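Local coordinates for FrnE protein (Deinococcus radiodurans, PDB 5CO3) that probably works as a cytoplasmic disulfide oxidoreductase of the DsbA-like thioredoxin family, making or exchanging disulfide bonds in other proteins, at residues 10-18 against 215-223; 28-39 against 205-216. All coordinates share one frame; numbering follows the deposited sequence. Where two conformers were deposited one is given.

Interaction 1 of 2, residues 10-18 against 215-223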
loop_
_atom_site.group_PDB
_atom_site.type_symbol
_atom_site.label_atom_id
_atom_site.label_comp_id
_atom_site.label_asym_id
_atom_site.label_seq_id
_atom_site.Cartn_x
_atom_site.Cartn_y
_atom_site.Cartn_z
ATOM N N GLU A 10 -19.361 -3.705 -13.829
ATOM C CA GLU A 10 -19.766 -2.486 -13.136
ATOM C C GLU A 10 -18.896 -2.213 -11.914
ATOM O O GLU A 10 -19.352 -1.614 -10.939
ATOM C CB GLU A 10 -21.234 -2.571 -12.718
ATOM C CG GLU A 10 -22.209 -2.117 -13.784
ATOM C CD GLU A 10 -22.652 -0.682 -13.590
ATOM O OE1 GLU A 10 -23.193 -0.360 -12.509
ATOM O OE2 GLU A 10 -22.458 0.124 -14.519
ATOM N N LYS A 11 -17.647 -2.655 -11.969
ATOM C CA LYS A 11 -16.715 -2.430 -10.873
ATOM C C LYS A 11 -15.481 -1.670 -11.338
ATOM O O LYS A 11 -15.096 -1.736 -12.505
ATOM C CB LYS A 11 -16.307 -3.758 -10.238
ATOM C CG LYS A 11 -17.383 -4.366 -9.360
ATOM C CD LYS A 11 -16.924 -4.440 -7.917
ATOM C CE LYS A 11 -18.075 -4.216 -6.952
ATOM N NZ LYS A 11 -17.656 -4.450 -5.545
ATOM N N ILE A 12 -14.881 -0.931 -10.412
ATOM C CA ILE A 12 -13.615 -0.261 -10.661
ATOM C C ILE A 12 -12.533 -0.913 -9.817
ATOM O O ILE A 12 -12.649 -0.964 -8.599
ATOM C CB ILE A 12 -13.683 1.232 -10.319
ATOM C CG1 ILE A 12 -14.620 1.961 -11.276
ATOM C CG2 ILE A 12 -12.300 1.854 -10.370
ATOM C CD1 ILE A 12 -14.919 3.359 -10.823
ATOM N N ARG A 13 -11.490 -1.421 -10.461
ATOM C CA ARG A 13 -10.389 -2.025 -9.731
ATOM C C ARG A 13 -9.292 -1.001 -9.482
ATOM O O ARG A 13 -8.866 -0.295 -10.393
ATOM C CB ARG A 13 -9.824 -3.230 -10.484
ATOM C CG ARG A 13 -8.515 -3.746 -9.903
ATOM C CD ARG A 13 -8.344 -5.218 -10.207
ATOM N NE ARG A 13 -7.006 -5.538 -10.695
ATOM C CZ ARG A 13 -6.594 -5.328 -11.942
ATOM N NH1 ARG A 13 -7.408 -4.769 -12.831
ATOM N NH2 ARG A 13 -5.358 -5.652 -12.295
ATOM N N VAL A 14 -8.848 -0.914 -8.237
ATOM C CA VAL A 14 -7.699 -0.091 -7.903
ATOM C C VAL A 14 -6.611 -0.988 -7.361
ATOM O O VAL A 14 -6.786 -1.612 -6.315
ATOM C CB VAL A 14 -8.037 0.990 -6.869
ATOM C CG1 VAL A 14 -6.809 1.816 -6.537
ATOM C CG2 VAL A 14 -9.168 1.889 -7.397
ATOM N N ASP A 15 -5.500 -1.060 -8.086
ATOM C CA ASP A 15 -4.323 -1.800 -7.633
ATOM C C ASP A 15 -3.306 -0.863 -7.019
ATOM O O ASP A 15 -2.902 0.115 -7.648
ATOM C CB ASP A 15 -3.701 -2.561 -8.803
ATOM C CG ASP A 15 -4.613 -3.619 -9.332
ATOM O OD1 ASP A 15 -4.707 -4.673 -8.673
ATOM O OD2 ASP A 15 -5.266 -3.389 -10.379
ATOM N N ILE A 16 -2.888 -1.147 -5.790
ATOM C CA ILE A 16 -1.953 -0.259 -5.118
ATOM C C ILE A 16 -0.702 -1.003 -4.687
ATOM O O ILE A 16 -0.766 -1.957 -3.904
ATOM C CB ILE A 16 -2.581 0.419 -3.889
ATOM C CG1 ILE A 16 -3.964 0.982 -4.237
ATOM C CG2 ILE A 16 -1.670 1.528 -3.377
ATOM C CD1 ILE A 16 -4.674 1.594 -3.057
ATOM N N TRP A 17 0.436 -0.559 -5.206
ATOM C CA TRP A 17 1.721 -1.081 -4.746
ATOM C C TRP A 17 2.234 -0.217 -3.605
ATOM O O TRP A 17 2.174 1.011 -3.655
ATOM C CB TRP A 17 2.727 -1.135 -5.893
ATOM C CG TRP A 17 2.631 -2.404 -6.699
ATOM C CD1 TRP A 17 3.368 -3.540 -6.530
ATOM C CD2 TRP A 17 1.739 -2.664 -7.788
ATOM N NE1 TRP A 17 2.997 -4.491 -7.449
ATOM C CE2 TRP A 17 1.999 -3.977 -8.239
ATOM C CE3 TRP A 17 0.750 -1.913 -8.431
ATOM C CZ2 TRP A 17 1.300 -4.555 -9.297
ATOM C CZ3 TRP A 17 0.061 -2.489 -9.491
ATOM C CH2 TRP A 17 0.341 -3.797 -9.909
ATOM N N SER A 18 2.739 -0.868 -2.563
ATOM C CA SER A 18 3.054 -0.156 -1.345
ATOM C C SER A 18 4.075 -0.961 -0.545
ATOM O O SER A 18 4.105 -2.184 -0.655
ATOM C CB SER A 18 1.786 0.064 -0.532
ATOM O OG SER A 18 2.068 0.719 0.676
ATOM N N LEU A 215 -10.761 8.261 -10.175
ATOM C CA LEU A 215 -11.930 7.412 -9.949
ATOM C C LEU A 215 -13.096 7.858 -10.826
ATOM O O LEU A 215 -13.724 7.041 -11.512
ATOM C CB LEU A 215 -12.335 7.450 -8.477
ATOM C CG LEU A 215 -11.409 6.718 -7.499
ATOM C CD1 LEU A 215 -11.810 7.043 -6.081
ATOM C CD2 LEU A 215 -11.454 5.211 -7.755
ATOM N N SER A 216 -13.356 9.166 -10.808
ATOM C CA SER A 216 -14.460 9.770 -11.544
ATOM C C SER A 216 -14.284 9.628 -13.048
ATOM O O SER A 216 -15.254 9.395 -13.772
ATOM C CB SER A 216 -14.595 11.258 -11.193
ATOM O OG SER A 216 -14.720 11.450 -9.797
ATOM N N GLN A 217 -13.053 9.789 -13.521
ATOM C CA GLN A 217 -12.785 9.665 -14.946
ATOM C C GLN A 217 -13.018 8.226 -15.388
ATOM O O GLN A 217 -13.625 7.976 -16.425
ATOM C CB GLN A 217 -11.358 10.101 -15.282
ATOM C CG GLN A 217 -10.961 9.837 -16.729
ATOM C CD GLN A 217 -9.634 10.470 -17.109
ATOM O OE1 GLN A 217 -9.151 11.384 -16.437
ATOM N NE2 GLN A 217 -9.039 9.986 -18.193
ATOM N N VAL A 218 -12.542 7.278 -14.589
ATOM C CA VAL A 218 -12.691 5.873 -14.940
ATOM C C VAL A 218 -14.158 5.466 -14.958
ATOM O O VAL A 218 -14.603 4.815 -15.900
ATOM C CB VAL A 218 -11.912 4.963 -13.977
ATOM C CG1 VAL A 218 -12.272 3.504 -14.217
ATOM C CG2 VAL A 218 -10.427 5.187 -14.150
ATOM N N TRP A 219 -14.918 5.866 -13.940
ATOM C CA TRP A 219 -16.355 5.570 -13.919
ATOM C C TRP A 219 -17.059 6.142 -15.150
ATOM O O TRP A 219 -17.893 5.477 -15.777
ATOM C CB TRP A 219 -17.012 6.119 -12.651
ATOM C CG TRP A 219 -18.471 5.802 -12.580
ATOM C CD1 TRP A 219 -19.505 6.604 -12.975
ATOM C CD2 TRP A 219 -19.064 4.589 -12.106
ATOM N NE1 TRP A 219 -20.700 5.967 -12.768
ATOM C CE2 TRP A 219 -20.460 4.726 -12.241
ATOM C CE3 TRP A 219 -18.551 3.401 -11.578
ATOM C CZ2 TRP A 219 -21.350 3.725 -11.865
ATOM C CZ3 TRP A 219 -19.433 2.404 -11.205
ATOM C CH2 TRP A 219 -20.819 2.573 -11.347
ATOM N N ALA A 220 -16.713 7.377 -15.488
ATOM C CA ALA A 220 -17.308 8.057 -16.630
ATOM C C ALA A 220 -17.050 7.285 -17.917
ATOM O O ALA A 220 -17.946 7.126 -18.747
ATOM C CB ALA A 220 -16.766 9.462 -16.741
ATOM N N GLU A 221 -15.825 6.794 -18.074
ATOM C CA GLU A 221 -15.460 6.062 -19.279
ATOM C C GLU A 221 -16.176 4.718 -19.366
ATOM O O GLU A 221 -16.447 4.220 -20.457
ATOM C CB GLU A 221 -13.951 5.862 -19.344
ATOM C CG GLU A 221 -13.192 7.156 -19.531
ATOM C CD GLU A 221 -11.706 6.936 -19.700
ATOM O OE1 GLU A 221 -11.293 5.778 -19.919
ATOM O OE2 GLU A 221 -10.951 7.926 -19.618
ATOM N N GLN A 222 -16.495 4.138 -18.217
ATOM C CA GLN A 222 -17.172 2.850 -18.197
ATOM C C GLN A 222 -18.684 3.018 -18.281
ATOM O O GLN A 222 -19.413 2.053 -18.518
ATOM C CB GLN A 222 -16.777 2.073 -16.941
ATOM C CG GLN A 222 -15.283 1.816 -16.865
ATOM C CD GLN A 222 -14.900 0.888 -15.736
ATOM O OE1 GLN A 222 -15.730 0.539 -14.895
ATOM N NE2 GLN A 222 -13.635 0.475 -15.713
ATOM N N HIS A 223 -19.147 4.253 -18.103
ATOM C CA HIS A 223 -20.571 4.563 -18.187
ATOM C C HIS A 223 -20.843 5.775 -19.062
ATOM O O HIS A 223 -21.373 6.776 -18.580
ATOM C CB HIS A 223 -21.145 4.810 -16.794
ATOM C CG HIS A 223 -20.971 3.658 -15.859
ATOM N ND1 HIS A 223 -19.735 3.246 -15.407
ATOM C CD2 HIS A 223 -21.875 2.826 -15.294
ATOM C CE1 HIS A 223 -19.886 2.209 -14.604
ATOM N NE2 HIS A 223 -21.174 1.934 -14.517
#
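I12 carries this contact: its CD1 methyl meets CE3 of W219 at 3.7 Å, arriving at the edge of the indole and close to its plane. CG1 of the same isoleucine lies 4.1 Å from V218 CG1, the two side chains crossing at a slant. The branch is set for this, since CG1 stands anti to the carbonyl carbon (chi1 -67°) and carries CD1 onward to the ring, while CG2 is 4.3 Å from L215 CD2. One step along the strand face, V14 adds its CG2 methyl at 4.0 Å from L215 CD2. Replacing I12 by an alanine would probably leave the W219 edge and the V218 methyl without their apolar partner and open a gap between strand and helix.

H223, just past the last helical turn, donates from ND1 to W219 O (2.9 Å). That bond holds the imidazole against one face of the W219 indole, with H223 CE1 3.2 Å above the indole plane, near the margin of the ring. E10 also approaches this imidazole, but it is poorly ordered and the modelled closeness is doubtful.

Segments 12-18 and 215-222 run at 144°, their axes 9.8 Å apart at closest. Strand 12-18 lies between strands 45-51 and 193-196 of the mixed sheet; L215 also touches L196 of the latter, and W219 reaches Q41 and Q44 in the loop before strand 45-51.

Interaction 2 of 2, residues 28-39 against 205-216; sequences GKRRFESALGQF and AQAPETLLGALS
The segments of helices 28-38 and 208-216 cross at -52° with their axes 7.9 Å apart, and A35 and P208 bring their CA atoms to 4.6 Å. The small side chain of A35 allows this approach: A35 CB rests 3.4 Å from P208 O and also meets L211 CB and L212 CB. P208 is a knob in a hole formed by R31, S34, A35 and Q38. L211 lays CD1 against the backbone of the facing helix, 3.6 Å from F32 CA, whereas L212 divides its methyls, CD1 against F39 CB and CD2 against Q38 OE1.

Beyond the helix end, the ring of F39 lies flat over L215: CB of L215 stands 3.9 Å from the ring centroid and only 4° off the normal, a CH-pi contact centred on the face.

Polar links gather at the other end. The extended R31 chain gives a weak hydrogen bond from NH1 to A205 O (2.8 Å, 126°), while its NE forms a salt bridge with E95. A water bridges G28 O and Q206 O, and A205 CB packs 3.6 Å from G28 CA.

F32 and L211 also touch strands of the central sheet. Two helices packed together beside that sheet, one with the CxxC pair C22 and C25 at its start, fit the thioredoxin fold of DsbA-like proteins.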
loop_
_atom_site.group_PDB
_atom_site.type_symbol
_atom_site.label_atom_id
_atom_site.label_comp_id
_atom_site.label_asym_id
_atom_site.label_seq_id
_atom_site.Cartn_x
_atom_site.Cartn_y
_atom_site.Cartn_z
ATOM N N GLY A 28 -0.479 8.133 1.704
ATOM C CA GLY A 28 -1.222 7.876 0.481
ATOM C C GLY A 28 -2.473 7.050 0.701
ATOM O O GLY A 28 -3.485 7.217 0.003
ATOM N N LYS A 29 -2.403 6.134 1.666
ATOM C CA LYS A 29 -3.560 5.321 1.999
ATOM C C LYS A 29 -4.669 6.213 2.555
ATOM O O LYS A 29 -5.844 6.056 2.190
ATOM C CB LYS A 29 -3.185 4.225 2.999
ATOM C CG LYS A 29 -4.317 3.252 3.365
ATOM C CD LYS A 29 -3.797 2.134 4.293
ATOM C CE LYS A 29 -4.781 0.983 4.413
ATOM N NZ LYS A 29 -6.015 1.369 5.160
ATOM N N ARG A 30 -4.302 7.151 3.422
ATOM C CA ARG A 30 -5.291 8.088 3.969
ATOM C C ARG A 30 -5.876 8.988 2.879
ATOM O O ARG A 30 -7.094 9.222 2.829
ATOM C CB ARG A 30 -4.681 8.944 5.083
ATOM C CG ARG A 30 -4.478 8.188 6.410
ATOM C CD ARG A 30 -5.822 7.852 7.065
ATOM N NE ARG A 30 -5.666 6.766 8.028
ATOM C CZ ARG A 30 -5.450 6.937 9.330
ATOM N NH1 ARG A 30 -5.390 8.156 9.844
ATOM N NH2 ARG A 30 -5.294 5.885 10.124
ATOM N N ARG A 31 -5.020 9.493 1.997
ATOM C CA ARG A 31 -5.508 10.390 0.941
ATOM C C ARG A 31 -6.413 9.648 -0.026
ATOM O O ARG A 31 -7.419 10.205 -0.475
ATOM C CB ARG A 31 -4.340 11.038 0.195
ATOM C CG ARG A 31 -3.542 11.976 1.091
ATOM C CD ARG A 31 -2.395 12.637 0.379
ATOM N NE ARG A 31 -1.737 13.598 1.256
ATOM C CZ ARG A 31 -0.724 14.373 0.882
ATOM N NH1 ARG A 31 -0.254 14.300 -0.353
ATOM N NH2 ARG A 31 -0.184 15.222 1.742
ATOM N N PHE A 32 -6.085 8.392 -0.324
ATOM C CA PHE A 32 -6.956 7.581 -1.162
ATOM C C PHE A 32 -8.298 7.324 -0.459
ATOM O O PHE A 32 -9.360 7.359 -1.088
ATOM C CB PHE A 32 -6.293 6.248 -1.532
ATOM C CG PHE A 32 -7.223 5.316 -2.269
ATOM C CD1 PHE A 32 -7.535 5.544 -3.599
ATOM C CD2 PHE A 32 -7.809 4.238 -1.622
ATOM C CE1 PHE A 32 -8.410 4.705 -4.282
ATOM C CE2 PHE A 32 -8.680 3.397 -2.294
ATOM C CZ PHE A 32 -8.984 3.630 -3.630
ATOM N N GLU A 33 -8.242 7.072 0.848
ATOM C CA GLU A 33 -9.458 6.824 1.621
ATOM C C GLU A 33 -10.346 8.080 1.651
ATOM O O GLU A 33 -11.577 7.973 1.572
ATOM C CB GLU A 33 -9.097 6.332 3.029
ATOM C CG GLU A 33 -8.726 4.853 3.030
ATOM C CD GLU A 33 -8.014 4.392 4.287
ATOM O OE1 GLU A 33 -7.721 5.229 5.166
ATOM O OE2 GLU A 33 -7.738 3.175 4.384
ATOM N N SER A 34 -9.735 9.263 1.713
ATOM C CA SER A 34 -10.489 10.524 1.609
ATOM C C SER A 34 -11.175 10.637 0.246
ATOM O O SER A 34 -12.349 11.026 0.155
ATOM C CB SER A 34 -9.569 11.732 1.841
ATOM O OG SER A 34 -10.254 12.976 1.702
ATOM N N ALA A 35 -10.449 10.304 -0.817
ATOM C CA ALA A 35 -11.003 10.380 -2.172
ATOM C C ALA A 35 -12.193 9.432 -2.337
ATOM O O ALA A 35 -13.220 9.778 -2.931
ATOM C CB ALA A 35 -9.921 10.053 -3.203
ATOM N N LEU A 36 -12.030 8.227 -1.804
ATOM C CA LEU A 36 -13.036 7.174 -1.878
ATOM C C LEU A 36 -14.309 7.608 -1.147
ATOM O O LEU A 36 -15.432 7.425 -1.638
ATOM C CB LEU A 36 -12.453 5.882 -1.287
ATOM C CG LEU A 36 -13.216 4.576 -1.499
ATOM C CD1 LEU A 36 -13.556 4.365 -2.971
ATOM C CD2 LEU A 36 -12.391 3.404 -0.969
ATOM N N GLY A 37 -14.122 8.226 0.015
ATOM C CA GLY A 37 -15.228 8.792 0.769
ATOM C C GLY A 37 -16.030 9.830 -0.000
ATOM O O GLY A 37 -17.246 9.911 0.161
ATOM N N GLN A 38 -15.366 10.622 -0.839
ATOM C CA GLN A 38 -16.067 11.646 -1.632
ATOM C C GLN A 38 -16.633 11.107 -2.951
ATOM O O GLN A 38 -17.325 11.817 -3.685
ATOM C CB GLN A 38 -15.123 12.810 -1.922
ATOM C CG GLN A 38 -14.513 13.422 -0.679
ATOM C CD GLN A 38 -13.410 14.406 -1.001
ATOM O OE1 GLN A 38 -13.585 15.300 -1.836
ATOM N NE2 GLN A 38 -12.256 14.245 -0.342
ATOM N N PHE A 39 -16.333 9.851 -3.253
ATOM C CA PHE A 39 -16.699 9.257 -4.534
ATOM C C PHE A 39 -18.052 8.547 -4.463
ATOM O O PHE A 39 -18.200 7.548 -3.751
ATOM C CB PHE A 39 -15.597 8.289 -4.970
ATOM C CG PHE A 39 -15.858 7.622 -6.288
ATOM C CD1 PHE A 39 -16.144 8.371 -7.421
ATOM C CD2 PHE A 39 -15.791 6.241 -6.402
ATOM C CE1 PHE A 39 -16.366 7.753 -8.637
ATOM C CE2 PHE A 39 -16.016 5.618 -7.616
ATOM C CZ PHE A 39 -16.306 6.378 -8.738
ATOM N N ALA A 205 1.991 9.689 -3.340
ATOM C CA ALA A 205 0.852 9.984 -2.478
ATOM C C ALA A 205 0.193 11.299 -2.870
ATOM O O ALA A 205 0.352 12.319 -2.192
ATOM C CB ALA A 205 1.291 10.031 -1.015
ATOM N N GLN A 206 -0.556 11.269 -3.967
ATOM C CA GLN A 206 -1.156 12.479 -4.506
ATOM C C GLN A 206 -2.397 12.923 -3.735
ATOM O O GLN A 206 -2.962 12.168 -2.942
ATOM C CB GLN A 206 -1.492 12.278 -5.988
ATOM C CG GLN A 206 -0.278 11.902 -6.807
ATOM C CD GLN A 206 -0.201 12.606 -8.150
ATOM O OE1 GLN A 206 -0.893 13.599 -8.401
ATOM N NE2 GLN A 206 0.654 12.092 -9.025
ATOM N N ALA A 207 -2.807 14.164 -3.987
ATOM C CA ALA A 207 -3.953 14.764 -3.311
ATOM C C ALA A 207 -5.214 13.935 -3.513
ATOM O O ALA A 207 -5.368 13.284 -4.547
ATOM C CB ALA A 207 -4.177 16.198 -3.817
ATOM N N PRO A 208 -6.112 13.939 -2.514
ATOM C CA PRO A 208 -7.385 13.237 -2.673
ATOM C C PRO A 208 -8.120 13.698 -3.938
ATOM O O PRO A 208 -8.688 12.860 -4.631
ATOM C CB PRO A 208 -8.168 13.627 -1.416
ATOM C CG PRO A 208 -7.142 13.980 -0.422
ATOM C CD PRO A 208 -5.984 14.557 -1.181
ATOM N N GLU A 209 -8.067 14.997 -4.232
ATOM C CA GLU A 209 -8.735 15.553 -5.410
ATOM C C GLU A 209 -8.286 14.844 -6.685
ATOM O O GLU A 209 -9.098 14.553 -7.555
ATOM C CB GLU A 209 -8.467 17.062 -5.524
ATOM C CG GLU A 209 -9.125 17.907 -4.433
ATOM C CD GLU A 209 -8.357 17.916 -3.114
ATOM O OE1 GLU A 209 -7.251 17.335 -3.045
ATOM O OE2 GLU A 209 -8.872 18.511 -2.143
ATOM N N THR A 210 -6.988 14.571 -6.779
ATOM C CA THR A 210 -6.404 13.870 -7.920
ATOM C C THR A 210 -6.896 12.424 -8.041
ATOM O O THR A 210 -7.297 11.974 -9.119
ATOM C CB THR A 210 -4.861 13.871 -7.823
ATOM O OG1 THR A 210 -4.386 15.222 -7.840
ATOM C CG2 THR A 210 -4.242 13.113 -8.981
ATOM N N LEU A 211 -6.865 11.698 -6.930
ATOM C CA LEU A 211 -7.375 10.333 -6.899
ATOM C C LEU A 211 -8.895 10.281 -7.130
ATOM O O LEU A 211 -9.383 9.397 -7.831
ATOM C CB LEU A 211 -7.000 9.666 -5.567
ATOM C CG LEU A 211 -5.510 9.343 -5.418
ATOM C CD1 LEU A 211 -5.167 9.051 -3.965
ATOM C CD2 LEU A 211 -5.131 8.165 -6.320
ATOM N N LEU A 212 -9.639 11.237 -6.568
ATOM C CA LEU A 212 -11.076 11.339 -6.834
ATOM C C LEU A 212 -11.333 11.613 -8.323
ATOM O O LEU A 212 -12.264 11.071 -8.916
ATOM C CB LEU A 212 -11.713 12.441 -5.976
ATOM C CG LEU A 212 -13.201 12.763 -6.207
ATOM C CD1 LEU A 212 -14.062 11.538 -5.958
ATOM C CD2 LEU A 212 -13.631 13.910 -5.309
ATOM N N GLY A 213 -10.489 12.446 -8.919
ATOM C CA GLY A 213 -10.609 12.762 -10.326
ATOM C C GLY A 213 -10.394 11.532 -11.183
ATOM O O GLY A 213 -11.080 11.325 -12.176
ATOM N N ALA A 214 -9.427 10.709 -10.795
ATOM C CA ALA A 214 -9.137 9.478 -11.520
ATOM C C ALA A 214 -10.285 8.476 -11.400
ATOM O O ALA A 214 -10.721 7.902 -12.395
ATOM C CB ALA A 214 -7.838 8.862 -11.010
ATOM N N LEU A 215 -10.761 8.261 -10.175
ATOM C CA LEU A 215 -11.930 7.412 -9.949
ATOM C C LEU A 215 -13.096 7.858 -10.826
ATOM O O LEU A 215 -13.724 7.041 -11.512
ATOM C CB LEU A 215 -12.335 7.450 -8.477
ATOM C CG LEU A 215 -11.409 6.718 -7.499
ATOM C CD1 LEU A 215 -11.810 7.043 -6.081
ATOM C CD2 LEU A 215 -11.454 5.211 -7.755
ATOM N N SER A 216 -13.356 9.166 -10.808
ATOM C CA SER A 216 -14.460 9.770 -11.544
ATOM C C SER A 216 -14.284 9.628 -13.048
ATOM O O SER A 216 -15.254 9.395 -13.772
ATOM C CB SER A 216 -14.595 11.258 -11.193
ATOM O OG SER A 216 -14.720 11.450 -9.797
HETATM O O HOH W 1 -2.294 9.442 -2.115
#

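Interactions 1 and 2 have centres about 11 Å apart and share L215 and S216 on helix 208-222, whose earlier turns meet helix 23-38 and whose later turns meet strand 12-18. Along the chain the order is 10-18, 28-39, 205-216, 215-223, so interaction 2 is enclosed between the partners of interaction 1. The contacts merge where F39 CZ lies 3.9 Å from I12 CD1, and where V14 CG1 lies 4.0 Å from F32 CE1. One apolar core thus joins all three elements, so an early strand and the last helix, far apart in sequence, meet directly, and the helix following C22 packs on the same last helix.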